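Local coordinates for protein Succinylglutamatedesuccinylase/aspartoacylase (PDB 3CDX) that probably hydrolyses amide or ester bonds, as in the succinylglutamate desuccinylase/aspartoacylase family, with a metal-dependent site that holds calcium in this crystal, at residues 97-102 with 106-111; 112-117 with 129-134; 144-149 with 234-239; 174-179 with 185-190. One frame throughout, in Å; residues are numbered along the deposited sequence.

Interaction 1: residues 97-102 with 106-111; sequences MPAIQS and LSPVDG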
loop_
_atom_site.group_PDB
_atom_site.type_symbol
_atom_site.label_atom_id
_atom_site.label_comp_id
_atom_site.label_asym_id
_atom_site.label_seq_id
_atom_site.Cartn_x
_atom_site.Cartn_y
_atom_site.Cartn_z
ATOM N N MET A 97 -17.053 -11.040 -7.650
ATOM C CA MET A 97 -17.488 -10.481 -6.361
ATOM C C MET A 97 -16.460 -9.619 -5.622
ATOM O O MET A 97 -16.796 -8.533 -5.150
ATOM C CB MET A 97 -18.005 -11.581 -5.435
ATOM C CG MET A 97 -19.528 -11.860 -5.634
ATOM S SD MET A 97 -20.610 -10.394 -5.388
ATOM C CE MET A 97 -20.160 -9.707 -3.873
ATOM N N PRO A 98 -15.185 -10.076 -5.543
ATOM C CA PRO A 98 -14.220 -9.167 -4.861
ATOM C C PRO A 98 -14.045 -7.799 -5.529
ATOM O O PRO A 98 -13.880 -6.776 -4.835
ATOM C CB PRO A 98 -12.902 -9.974 -4.856
ATOM C CG PRO A 98 -13.350 -11.472 -5.064
ATOM C CD PRO A 98 -14.559 -11.357 -5.975
ATOM N N ALA A 99 -14.063 -7.756 -6.857
ATOM C CA ALA A 99 -13.901 -6.475 -7.567
ATOM C C ALA A 99 -15.169 -5.639 -7.465
ATOM O O ALA A 99 -15.129 -4.398 -7.519
ATOM C CB ALA A 99 -13.532 -6.718 -9.045
ATOM N N ILE A 100 -16.304 -6.332 -7.360
ATOM C CA ILE A 100 -17.596 -5.686 -7.131
ATOM C C ILE A 100 -17.549 -4.943 -5.776
ATOM O O ILE A 100 -17.906 -3.755 -5.679
ATOM C CB ILE A 100 -18.734 -6.734 -7.213
ATOM C CG1 ILE A 100 -18.937 -7.136 -8.672
ATOM C CG2 ILE A 100 -20.074 -6.203 -6.610
ATOM C CD1 ILE A 100 -19.982 -8.242 -8.880
ATOM N N GLN A 101 -17.037 -5.637 -4.761
ATOM C CA GLN A 101 -16.920 -5.062 -3.416
ATOM C C GLN A 101 -16.020 -3.856 -3.415
ATOM O O GLN A 101 -16.350 -2.834 -2.801
ATOM C CB GLN A 101 -16.467 -6.126 -2.411
ATOM C CG GLN A 101 -17.591 -7.145 -2.232
ATOM C CD GLN A 101 -17.269 -8.319 -1.322
ATOM O OE1 GLN A 101 -18.031 -8.599 -0.392
ATOM N NE2 GLN A 101 -16.164 -9.040 -1.607
ATOM N N SER A 102 -14.894 -3.950 -4.129
ATOM C CA SER A 102 -13.955 -2.819 -4.206
ATOM C C SER A 102 -14.370 -1.768 -5.261
ATOM O O SER A 102 -13.743 -0.680 -5.389
ATOM C CB SER A 102 -12.543 -3.320 -4.471
ATOM O OG SER A 102 -12.522 -3.931 -5.728
ATOM N N LEU A 106 -10.104 -4.097 -11.924
ATOM C CA LEU A 106 -9.101 -5.111 -11.580
ATOM C C LEU A 106 -9.435 -5.719 -10.242
ATOM O O LEU A 106 -10.088 -5.071 -9.403
ATOM C CB LEU A 106 -7.673 -4.490 -11.472
ATOM C CG LEU A 106 -7.172 -3.624 -12.650
ATOM C CD1 LEU A 106 -5.656 -3.354 -12.562
ATOM C CD2 LEU A 106 -7.536 -4.234 -13.966
ATOM N N SER A 107 -8.976 -6.951 -10.033
ATOM C CA SER A 107 -9.239 -7.696 -8.808
ATOM C C SER A 107 -8.396 -7.212 -7.639
ATOM O O SER A 107 -7.174 -7.164 -7.753
ATOM C CB SER A 107 -8.906 -9.167 -9.031
ATOM O OG SER A 107 -9.206 -9.949 -7.885
ATOM N N PRO A 108 -9.031 -6.925 -6.487
ATOM C CA PRO A 108 -8.173 -6.581 -5.333
ATOM C C PRO A 108 -7.532 -7.846 -4.707
ATOM O O PRO A 108 -6.762 -7.734 -3.751
ATOM C CB PRO A 108 -9.171 -5.960 -4.320
ATOM C CG PRO A 108 -10.458 -6.726 -4.605
ATOM C CD PRO A 108 -10.465 -6.931 -6.140
ATOM N N VAL A 109 -7.876 -9.037 -5.193
ATOM C CA VAL A 109 -7.279 -10.245 -4.644
ATOM C C VAL A 109 -5.890 -10.479 -5.269
ATOM O O VAL A 109 -4.908 -10.666 -4.562
ATOM C CB VAL A 109 -8.213 -11.503 -4.828
ATOM C CG1 VAL A 109 -7.476 -12.808 -4.478
ATOM C CG2 VAL A 109 -9.495 -11.374 -3.997
ATOM N N ASP A 110 -5.818 -10.427 -6.598
ATOM C CA ASP A 110 -4.597 -10.754 -7.350
ATOM C C ASP A 110 -4.187 -9.680 -8.365
ATOM O O ASP A 110 -3.230 -9.853 -9.168
ATOM C CB ASP A 110 -4.724 -12.132 -8.006
ATOM C CG ASP A 110 -5.915 -12.242 -8.962
ATOM O OD1 ASP A 110 -6.560 -11.216 -9.282
ATOM O OD2 ASP A 110 -6.166 -13.370 -9.439
ATOM N N GLY A 111 -4.923 -8.569 -8.344
ATOM C CA GLY A 111 -4.651 -7.433 -9.191
ATOM C C GLY A 111 -4.875 -7.674 -10.663
ATOM O O GLY A 111 -4.476 -6.838 -11.505
#
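A first torsion of 170° at Val109 swings CG1 opposite its own nitrogen and sets the other methyl, CG2, against the ring of Pro98, while Ser102 (chi1 64°) holds OG between its own N and carbonyl carbon and thereby against the ring of Pro108. The loop leaving helix 97-102 folds back on that helix here, its bend shaped by an ST turn in which Val109 N donates to Ser107 OG over 3.1 Å. Pro108, carried by this turn, provides the largest share of the contact: its CG lies 3.4 Å from Pro98 O, and the same carbon is 3.7 Å from Ser102 OG. Pro98 O already accepts the helical bond from Ser102 N, and the proline ring meets it through carbon alone. Ser102 OG has its main polar partner in Thr104 OG1. Ala99 CB touches Leu106 O at 3.8 Å; that oxygen is hydrogen-bonded to Thr104 OG1. Phe126, on helix 126-138, packs against both Pro98 and Val109. Leu106 N is hydrogen-bonded to Asn34 OD1 of the third subunit, so the start of the returning loop also takes part in the assembly. Where the two aliphatic side chains cross at a slant, Val109 CG2 rests 3.8 Å from Pro98 CB, with CG of the same ring slightly farther away.

Interaction 2: residues 112-117 with 129-134; sequences RDINRC and MLAHFL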
loop_
_atom_site.group_PDB
_atom_site.type_symbol
_atom_site.label_atom_id
_atom_site.label_comp_id
_atom_site.label_asym_id
_atom_site.label_seq_id
_atom_site.Cartn_x
_atom_site.Cartn_y
_atom_site.Cartn_z
ATOM N N ARG A 112 -5.464 -8.819 -11.004
ATOM C CA ARG A 112 -5.712 -9.120 -12.401
ATOM C C ARG A 112 -6.982 -8.482 -12.994
ATOM O O ARG A 112 -8.014 -8.329 -12.335
ATOM C CB ARG A 112 -5.737 -10.641 -12.668
ATOM C CG ARG A 112 -4.374 -11.407 -12.401
ATOM C CD ARG A 112 -3.162 -10.906 -13.228
ATOM N NE ARG A 112 -3.250 -11.227 -14.673
ATOM C CZ ARG A 112 -2.950 -12.411 -15.233
ATOM N NH1 ARG A 112 -3.060 -12.565 -16.555
ATOM N NH2 ARG A 112 -2.539 -13.452 -14.490
ATOM N N ASP A 113 -6.901 -8.172 -14.281
ATOM C CA ASP A 113 -8.099 -7.921 -15.061
ATOM C C ASP A 113 -8.584 -9.299 -15.476
ATOM O O ASP A 113 -7.964 -9.941 -16.313
ATOM C CB ASP A 113 -7.767 -7.095 -16.290
ATOM C CG ASP A 113 -9.023 -6.670 -17.059
ATOM O OD1 ASP A 113 -10.028 -7.423 -17.040
ATOM O OD2 ASP A 113 -8.981 -5.572 -17.663
ATOM N N ILE A 114 -9.669 -9.771 -14.884
ATOM C CA ILE A 114 -10.115 -11.129 -15.144
ATOM C C ILE A 114 -10.374 -11.372 -16.624
ATOM O O ILE A 114 -10.245 -12.507 -17.090
ATOM C CB ILE A 114 -11.355 -11.497 -14.299
ATOM C CG1 ILE A 114 -11.692 -12.995 -14.374
ATOM C CG2 ILE A 114 -12.554 -10.627 -14.710
ATOM C CD1 ILE A 114 -12.726 -13.474 -13.257
ATOM N N ASN A 115 -10.738 -10.314 -17.353
ATOM C CA ASN A 115 -11.042 -10.421 -18.769
ATOM C C ASN A 115 -9.799 -10.332 -19.642
ATOM O O ASN A 115 -9.893 -10.121 -20.845
ATOM C CB ASN A 115 -12.049 -9.339 -19.176
ATOM C CG ASN A 115 -13.220 -9.890 -19.979
ATOM O OD1 ASN A 115 -13.484 -11.098 -19.980
ATOM N ND2 ASN A 115 -13.968 -8.981 -20.645
ATOM N N ARG A 116 -8.624 -10.441 -19.020
ATOM C CA ARG A 116 -7.410 -10.735 -19.743
ATOM C C ARG A 116 -6.891 -12.104 -19.261
ATOM O O ARG A 116 -5.719 -12.429 -19.528
ATOM C CB ARG A 116 -6.335 -9.642 -19.501
ATOM C CG ARG A 116 -6.732 -8.219 -19.871
ATOM C CD ARG A 116 -7.156 -8.107 -21.340
ATOM N NE ARG A 116 -7.455 -6.738 -21.770
ATOM C CZ ARG A 116 -8.678 -6.244 -21.994
ATOM N NH1 ARG A 116 -9.760 -6.992 -21.818
ATOM N NH2 ARG A 116 -8.821 -4.976 -22.386
ATOM N N CYS A 117 -7.748 -12.866 -18.539
ATOM C CA CYS A 117 -7.353 -14.144 -17.890
ATOM C C CYS A 117 -7.970 -15.429 -18.470
ATOM O O CYS A 117 -7.633 -16.530 -18.032
ATOM C CB CYS A 117 -7.644 -14.140 -16.368
ATOM S SG CYS A 117 -6.584 -13.065 -15.408
ATOM N N MET A 129 -8.672 -18.758 -11.570
ATOM C CA MET A 129 -9.499 -19.910 -11.169
ATOM C C MET A 129 -10.998 -19.636 -11.432
ATOM O O MET A 129 -11.779 -20.511 -11.866
ATOM C CB MET A 129 -9.219 -20.199 -9.672
ATOM C CG MET A 129 -10.346 -20.908 -8.916
ATOM S SD MET A 129 -10.142 -21.087 -7.101
ATOM C CE MET A 129 -11.144 -19.616 -6.639
ATOM N N LEU A 130 -11.396 -18.400 -11.184
ATOM C CA LEU A 130 -12.752 -17.976 -11.498
ATOM C C LEU A 130 -12.987 -17.941 -13.019
ATOM O O LEU A 130 -14.030 -18.351 -13.485
ATOM C CB LEU A 130 -13.081 -16.612 -10.825
ATOM C CG LEU A 130 -14.475 -16.046 -11.105
ATOM C CD1 LEU A 130 -15.589 -17.100 -10.673
ATOM C CD2 LEU A 130 -14.624 -14.696 -10.380
ATOM N N ALA A 131 -12.030 -17.455 -13.795
ATOM C CA ALA A 131 -12.197 -17.457 -15.238
ATOM C C ALA A 131 -12.351 -18.909 -15.721
ATOM O O ALA A 131 -13.188 -19.184 -16.557
ATOM C CB ALA A 131 -11.031 -16.784 -15.916
ATOM N N HIS A 132 -11.546 -19.839 -15.183
ATOM C CA HIS A 132 -11.658 -21.250 -15.588
ATOM C C HIS A 132 -13.040 -21.864 -15.282
ATOM O O HIS A 132 -13.652 -22.533 -16.138
ATOM C CB HIS A 132 -10.537 -22.100 -14.981
ATOM C CG HIS A 132 -10.755 -23.579 -15.137
ATOM N ND1 HIS A 132 -11.339 -24.351 -14.150
ATOM C CD2 HIS A 132 -10.473 -24.423 -16.166
ATOM C CE1 HIS A 132 -11.419 -25.605 -14.571
ATOM N NE2 HIS A 132 -10.901 -25.677 -15.789
ATOM N N PHE A 133 -13.556 -21.618 -14.082
ATOM C CA PHE A 133 -14.895 -22.112 -13.694
ATOM C C PHE A 133 -15.951 -21.609 -14.663
ATOM O O PHE A 133 -16.828 -22.348 -15.054
ATOM C CB PHE A 133 -15.226 -21.672 -12.255
ATOM C CG PHE A 133 -16.664 -21.987 -11.798
ATOM C CD1 PHE A 133 -17.019 -23.275 -11.373
ATOM C CD2 PHE A 133 -17.636 -20.993 -11.785
ATOM C CE1 PHE A 133 -18.310 -23.569 -10.960
ATOM C CE2 PHE A 133 -18.961 -21.282 -11.368
ATOM C CZ PHE A 133 -19.291 -22.580 -10.953
ATOM N N LEU A 134 -15.869 -20.340 -15.054
ATOM C CA LEU A 134 -16.913 -19.793 -15.911
ATOM C C LEU A 134 -16.893 -20.407 -17.311
ATOM O O LEU A 134 -17.934 -20.709 -17.841
ATOM C CB LEU A 134 -16.799 -18.300 -15.999
ATOM C CG LEU A 134 -17.424 -17.662 -14.785
ATOM C CD1 LEU A 134 -16.544 -16.478 -14.438
ATOM C CD2 LEU A 134 -18.931 -17.271 -15.062
#
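Ile114 pushes its terminal methyl against Leu130, CD1 lying 3.7 Å from Leu130 CD2 and scarcely farther from CG, with CB of that leucine a little beyond. Ile114 sits in the middle of an Asx turn, in which Asn115 N donates to Asp113 OD1 over 3.0 Å, and this turn hangs beside the metal site on the buried flank of helix 126-138. A chi1 of -170° points CG1 of Ile114 directly away from its own nitrogen and stretches the chain out to the helix; on its way CG1 passes 4.1 Å from Ala131 CB. The same alanine methyl also faces Cys117, whose O is 4.0 Å from it. Ala131 thus offers one small methyl to both ends of the tight turn 114-117, which is closed by a bond from Cys117 N to Ile114 O. All four touching residues are buried and the fit is wholly apolar on the side-chain level.

On the polar side of the turn, Asp113 OD1 is met by Asn115 N on its anti side and is also hydrogen-bonded to His63 NE2, making Asp113 a second-shell residue that positions a calcium ligand. Its OD2 pairs with Arg105 and with Ser32 of the third subunit. Asn115 OD1 is bonded to Phe199 N. Arg116 reaches back along the turn, its NH1 donating almost straight (169°) to Asn115 O from above that carbonyl's plane. Bringing the two ends of the segment together, Cys117 SG sits 3.6 Å above the plane of the Arg112 guanidinium, over its centre.

Interaction 3: residues 144-149 with 234-239; sequences ISVDMH and LNVLKH. With CA (calcium ion), chain G.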
loop_
_atom_site.group_PDB
_atom_site.type_symbol
_atom_site.label_atom_id
_atom_site.label_comp_id
_atom_site.label_asym_id
_atom_site.label_seq_id
_atom_site.Cartn_x
_atom_site.Cartn_y
_atom_site.Cartn_z
ATOM N N ILE A 144 -26.732 -19.526 -26.113
ATOM C CA ILE A 144 -26.367 -18.129 -26.333
ATOM C C ILE A 144 -25.878 -17.497 -25.020
ATOM O O ILE A 144 -26.384 -17.816 -23.958
ATOM C CB ILE A 144 -27.552 -17.317 -26.950
ATOM C CG1 ILE A 144 -27.130 -15.849 -27.194
ATOM C CG2 ILE A 144 -28.792 -17.419 -26.063
ATOM C CD1 ILE A 144 -28.177 -15.031 -27.863
ATOM N N SER A 145 -24.928 -16.565 -25.136
ATOM C CA SER A 145 -24.458 -15.763 -24.000
ATOM C C SER A 145 -24.598 -14.269 -24.270
ATOM O O SER A 145 -24.257 -13.775 -25.365
ATOM C CB SER A 145 -22.992 -16.108 -23.660
ATOM O OG SER A 145 -22.297 -15.001 -23.049
ATOM N N VAL A 146 -25.133 -13.574 -23.270
ATOM C CA VAL A 146 -25.097 -12.109 -23.203
ATOM C C VAL A 146 -24.213 -11.729 -21.986
ATOM O O VAL A 146 -24.531 -12.007 -20.839
ATOM C CB VAL A 146 -26.493 -11.433 -23.109
ATOM C CG1 VAL A 146 -26.356 -9.899 -23.267
ATOM C CG2 VAL A 146 -27.474 -12.004 -24.196
ATOM N N ASP A 147 -23.063 -11.156 -22.278
ATOM C CA ASP A 147 -22.137 -10.733 -21.243
ATOM C C ASP A 147 -22.253 -9.214 -21.129
ATOM O O ASP A 147 -21.935 -8.456 -22.068
ATOM C CB ASP A 147 -20.702 -11.269 -21.556
ATOM C CG ASP A 147 -19.694 -10.984 -20.436
ATOM O OD1 ASP A 147 -20.070 -10.898 -19.226
ATOM O OD2 ASP A 147 -18.514 -10.795 -20.802
ATOM N N MET A 148 -22.799 -8.769 -20.003
ATOM C CA MET A 148 -23.130 -7.353 -19.849
ATOM C C MET A 148 -22.000 -6.474 -19.231
ATOM O O MET A 148 -21.582 -6.644 -18.056
ATOM C CB MET A 148 -24.426 -7.236 -19.034
ATOM C CG MET A 148 -25.659 -7.995 -19.656
ATOM S SD MET A 148 -27.288 -7.758 -18.883
ATOM C CE MET A 148 -27.773 -6.171 -19.489
ATOM N N HIS A 149 -21.551 -5.514 -20.029
ATOM C CA HIS A 149 -20.471 -4.632 -19.669
ATOM C C HIS A 149 -20.886 -3.170 -19.789
ATOM O O HIS A 149 -21.961 -2.851 -20.347
ATOM C CB HIS A 149 -19.256 -4.918 -20.585
ATOM C CG HIS A 149 -18.587 -6.229 -20.289
ATOM N ND1 HIS A 149 -17.465 -6.335 -19.494
ATOM C CD2 HIS A 149 -18.913 -7.492 -20.647
ATOM C CE1 HIS A 149 -17.120 -7.603 -19.377
ATOM N NE2 HIS A 149 -17.972 -8.327 -20.083
ATOM N N LEU A 234 -34.800 -9.569 -21.588
ATOM C CA LEU A 234 -36.149 -10.111 -21.848
ATOM C C LEU A 234 -36.349 -10.370 -23.336
ATOM O O LEU A 234 -36.779 -11.446 -23.707
ATOM C CB LEU A 234 -37.241 -9.141 -21.387
ATOM C CG LEU A 234 -37.520 -9.019 -19.899
ATOM C CD1 LEU A 234 -38.524 -7.878 -19.684
ATOM C CD2 LEU A 234 -38.028 -10.328 -19.306
ATOM N N ASN A 235 -36.039 -9.366 -24.164
ATOM C CA ASN A 235 -36.062 -9.488 -25.623
ATOM C C ASN A 235 -35.236 -10.665 -26.128
ATOM O O ASN A 235 -35.659 -11.386 -27.039
ATOM C CB ASN A 235 -35.510 -8.231 -26.291
ATOM C CG ASN A 235 -36.487 -7.068 -26.309
ATOM O OD1 ASN A 235 -37.632 -7.182 -25.882
ATOM N ND2 ASN A 235 -36.012 -5.926 -26.791
ATOM N N VAL A 236 -34.052 -10.869 -25.553
ATOM C CA VAL A 236 -33.218 -11.949 -25.997
ATOM C C VAL A 236 -33.939 -13.274 -25.685
ATOM O O VAL A 236 -33.939 -14.194 -26.507
ATOM C CB VAL A 236 -31.816 -11.923 -25.397
ATOM C CG1 VAL A 236 -31.251 -13.306 -25.436
ATOM C CG2 VAL A 236 -30.883 -10.959 -26.226
ATOM N N LEU A 237 -34.562 -13.355 -24.510
ATOM C CA LEU A 237 -35.283 -14.575 -24.117
ATOM C C LEU A 237 -36.482 -14.864 -25.037
ATOM O O LEU A 237 -36.791 -16.030 -25.332
ATOM C CB LEU A 237 -35.781 -14.448 -22.684
ATOM C CG LEU A 237 -34.745 -14.439 -21.552
ATOM C CD1 LEU A 237 -35.462 -14.487 -20.168
ATOM C CD2 LEU A 237 -33.720 -15.574 -21.686
ATOM N N LYS A 238 -37.176 -13.794 -25.415
ATOM C CA LYS A 238 -38.294 -13.847 -26.350
ATOM C C LYS A 238 -37.818 -14.298 -27.735
ATOM O O LYS A 238 -38.406 -15.212 -28.313
ATOM C CB LYS A 238 -39.032 -12.492 -26.405
ATOM C CG LYS A 238 -39.701 -12.154 -25.074
ATOM C CD LYS A 238 -40.302 -10.780 -25.118
ATOM C CE LYS A 238 -41.135 -10.510 -23.882
ATOM N NZ LYS A 238 -41.389 -9.007 -23.802
ATOM N N HIS A 239 -36.732 -13.687 -28.221
ATOM C CA HIS A 239 -36.086 -14.061 -29.464
ATOM C C HIS A 239 -35.757 -15.542 -29.488
ATOM O O HIS A 239 -35.904 -16.214 -30.498
ATOM C CB HIS A 239 -34.803 -13.268 -29.649
ATOM C CG HIS A 239 -33.992 -13.677 -30.843
ATOM N ND1 HIS A 239 -34.380 -13.403 -32.137
ATOM C CD2 HIS A 239 -32.797 -14.307 -30.937
ATOM C CE1 HIS A 239 -33.467 -13.859 -32.981
ATOM N NE2 HIS A 239 -32.489 -14.402 -32.280
HETATM CA CA CA G . -15.993 -4.629 -18.979
#
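Val146 and Val236 form the core of the apolar contact between strand and helix, meeting end on with Val146 CG2 standing 4.1 Å from Val236 CG2 and nearly as close to CG1. Two residues back, extended Ile144 (chi1 -179°, chi2 176°) brings CD1 to 4.3 Å from Val236 CG1, so the one valine of helix 223-239 meets two side chains, Ile144 and Val146, on one face of the strand. Phe182 of helix 169-182 packs on both Val146 and Val236.

Polar bonds lie on the opposite face, at Asp147, and at His149. His149 NE2 donates to Asp147 OD2 over 2.6 Å; the carboxylate oxygen lies in the ring plane, whereas the ring nitrogen stands above the carboxylate plane. Asp147 OD1 is hydrogen-bonded to Thr59 OG1, and the two bonds together probably limit the carboxylate's rotation.

Metal coordination uses the other ring nitrogen: His149 ND1 binds calcium at 2.3 Å, so the imidazole is gripped at both nitrogens. His63 and Glu66 complete the protein side of the site. A histidine and a glutamate from one HxxE sequence, joined by a histidine far along the sequence, is the metal-site pattern of M14-type zinc carboxypeptidases and their aspartoacylase relatives.

Interaction 4: residues 174-179 with 185-190; sequences RTLAAA and PHNVVF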
loop_
_atom_site.group_PDB
_atom_site.type_symbol
_atom_site.label_atom_id
_atom_site.label_comp_id
_atom_site.label_asym_id
_atom_site.label_seq_id
_atom_site.Cartn_x
_atom_site.Cartn_y
_atom_site.Cartn_z
ATOM N N ARG A 174 -26.832 -15.052 -37.522
ATOM C CA ARG A 174 -27.473 -15.491 -36.304
ATOM C C ARG A 174 -27.169 -14.550 -35.135
ATOM O O ARG A 174 -28.040 -14.263 -34.324
ATOM C CB ARG A 174 -27.013 -16.893 -35.969
ATOM C CG ARG A 174 -28.052 -17.595 -35.165
ATOM C CD ARG A 174 -27.693 -19.013 -34.814
ATOM N NE ARG A 174 -28.568 -19.430 -33.724
ATOM C CZ ARG A 174 -28.282 -20.402 -32.869
ATOM N NH1 ARG A 174 -27.129 -21.066 -32.984
ATOM N NH2 ARG A 174 -29.138 -20.697 -31.891
ATOM N N THR A 175 -25.923 -14.090 -35.055
ATOM C CA THR A 175 -25.510 -13.145 -34.015
ATOM C C THR A 175 -26.096 -11.745 -34.280
ATOM O O THR A 175 -26.672 -11.139 -33.373
ATOM C CB THR A 175 -23.977 -13.102 -33.831
ATOM O OG1 THR A 175 -23.459 -14.453 -33.769
ATOM C CG2 THR A 175 -23.615 -12.299 -32.532
ATOM N N LEU A 176 -26.032 -11.281 -35.529
ATOM C CA LEU A 176 -26.686 -10.006 -35.910
ATOM C C LEU A 176 -28.161 -9.952 -35.531
ATOM O O LEU A 176 -28.664 -8.940 -35.021
ATOM C CB LEU A 176 -26.514 -9.730 -37.397
ATOM C CG LEU A 176 -25.112 -9.313 -37.859
ATOM C CD1 LEU A 176 -25.037 -9.383 -39.381
ATOM C CD2 LEU A 176 -24.755 -7.910 -37.344
ATOM N N ALA A 177 -28.832 -11.070 -35.720
ATOM C CA ALA A 177 -30.249 -11.170 -35.412
ATOM C C ALA A 177 -30.516 -11.103 -33.922
ATOM O O ALA A 177 -31.548 -10.585 -33.495
ATOM C CB ALA A 177 -30.804 -12.464 -35.970
ATOM N N ALA A 178 -29.617 -11.667 -33.118
ATOM C CA ALA A 178 -29.815 -11.636 -31.672
ATOM C C ALA A 178 -29.580 -10.211 -31.172
ATOM O O ALA A 178 -30.305 -9.725 -30.302
ATOM C CB ALA A 178 -28.891 -12.660 -30.968
ATOM N N ALA A 179 -28.562 -9.547 -31.733
ATOM C CA ALA A 179 -28.309 -8.135 -31.440
ATOM C C ALA A 179 -29.553 -7.284 -31.742
ATOM O O ALA A 179 -29.960 -6.479 -30.904
ATOM C CB ALA A 179 -27.107 -7.641 -32.200
ATOM N N PRO A 185 -29.991 0.982 -28.968
ATOM C CA PRO A 185 -29.983 1.879 -30.145
ATOM C C PRO A 185 -28.945 1.510 -31.180
ATOM O O PRO A 185 -29.219 1.681 -32.368
ATOM C CB PRO A 185 -29.676 3.259 -29.551
ATOM C CG PRO A 185 -30.034 3.169 -28.129
ATOM C CD PRO A 185 -29.928 1.721 -27.692
ATOM N N HIS A 186 -27.759 1.049 -30.738
ATOM C CA HIS A 186 -26.701 0.649 -31.650
ATOM C C HIS A 186 -26.126 -0.711 -31.320
ATOM O O HIS A 186 -26.050 -1.088 -30.162
ATOM C CB HIS A 186 -25.554 1.627 -31.629
ATOM C CG HIS A 186 -25.927 2.996 -32.079
ATOM N ND1 HIS A 186 -26.235 4.006 -31.197
ATOM C CD2 HIS A 186 -26.060 3.516 -33.328
ATOM C CE1 HIS A 186 -26.549 5.093 -31.889
ATOM N NE2 HIS A 186 -26.442 4.821 -33.182
ATOM N N ASN A 187 -25.741 -1.441 -32.365
ATOM C CA ASN A 187 -25.008 -2.681 -32.237
ATOM C C ASN A 187 -23.725 -2.443 -32.935
ATOM O O ASN A 187 -23.746 -1.986 -34.085
ATOM C CB ASN A 187 -25.744 -3.849 -32.887
ATOM C CG ASN A 187 -24.916 -5.102 -32.884
ATOM O OD1 ASN A 187 -24.506 -5.561 -31.826
ATOM N ND2 ASN A 187 -24.685 -5.683 -34.058
ATOM N N VAL A 188 -22.612 -2.689 -32.240
ATOM C CA VAL A 188 -21.285 -2.424 -32.765
ATOM C C VAL A 188 -20.483 -3.713 -33.047
ATOM O O VAL A 188 -20.233 -4.511 -32.147
ATOM C CB VAL A 188 -20.467 -1.496 -31.800
ATOM C CG1 VAL A 188 -19.215 -1.004 -32.463
ATOM C CG2 VAL A 188 -21.324 -0.305 -31.340
ATOM N N VAL A 189 -20.104 -3.900 -34.314
ATOM C CA VAL A 189 -19.231 -5.001 -34.762
ATOM C C VAL A 189 -17.802 -4.473 -34.785
ATOM O O VAL A 189 -17.541 -3.427 -35.409
ATOM C CB VAL A 189 -19.686 -5.523 -36.154
ATOM C CG1 VAL A 189 -18.930 -6.809 -36.556
ATOM C CG2 VAL A 189 -21.175 -5.789 -36.141
ATOM N N PHE A 190 -16.873 -5.164 -34.103
ATOM C CA PHE A 190 -15.534 -4.596 -33.840
ATOM C C PHE A 190 -14.389 -5.598 -33.671
ATOM O O PHE A 190 -14.603 -6.820 -33.668
ATOM C CB PHE A 190 -15.568 -3.628 -32.635
ATOM C CG PHE A 190 -15.504 -4.304 -31.293
ATOM C CD1 PHE A 190 -16.621 -4.944 -30.760
ATOM C CD2 PHE A 190 -14.320 -4.274 -30.538
ATOM C CE1 PHE A 190 -16.567 -5.583 -29.494
ATOM C CE2 PHE A 190 -14.255 -4.892 -29.264
ATOM C CZ PHE A 190 -15.385 -5.549 -28.739
#
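Asn187, Ala179 and Leu176 carry this contact, in which helix 169-182 of a beta-alpha-beta unit packs on the strand that follows it; the short axes approach to 9.8 Å and run nearly antiparallel, at 153°. With its first torsion fully extended (chi1 174°), the amide of Asn187 stands out from strand 186-189 under the helix. There the methyl of Ala179 settles over the amide's face: CB is 3.4 Å from Asn187 OD1, about equally far from CG, and only a little farther from ND2. Leu176 crosses the same side chain at about a right angle, its CD2 lying 4.0 Å from Asn187 ND2.

The buried amide finds its polar partners on neighbouring strands, OD1 with Thr161 OG1 and ND2 with His260 ND1, so both polar ends are satisfied, which is consistent with the amide's modelled orientation. A leucine here would probably leave Thr161 and His260 without these mates and crowd the Ala179 methyl with a branched tip. Thr161 belongs to strand 160-163, the first strand of the unit, which lies parallel to 186-189. Farther along the strand, Leu176 CD2 also touches Val189, at 4.3 Å from CG2.

Followed from the N terminus, interaction 1 closes a short loop behind helix 97-102, and interaction 2 then ties the rest of that loop to helix 126-138. The two are in series and touch, Ser107 N lying 2.8 Å from Arg112 O in a probable hydrogen bond. Interaction 3 closes a far longer loop, from strand 144-148 to helix 223-239, and interaction 4 is nested inside it. These two also meet, Ile144 CD1 packing on Ala178 CB at 4.0 Å. Interactions 1 and 4 sit on opposite sides of the chain's centre, about 30 Å apart between centres; between them, Asn115 ND2 touches His149 CE1, joining interactions 2 and 3 beside the calcium.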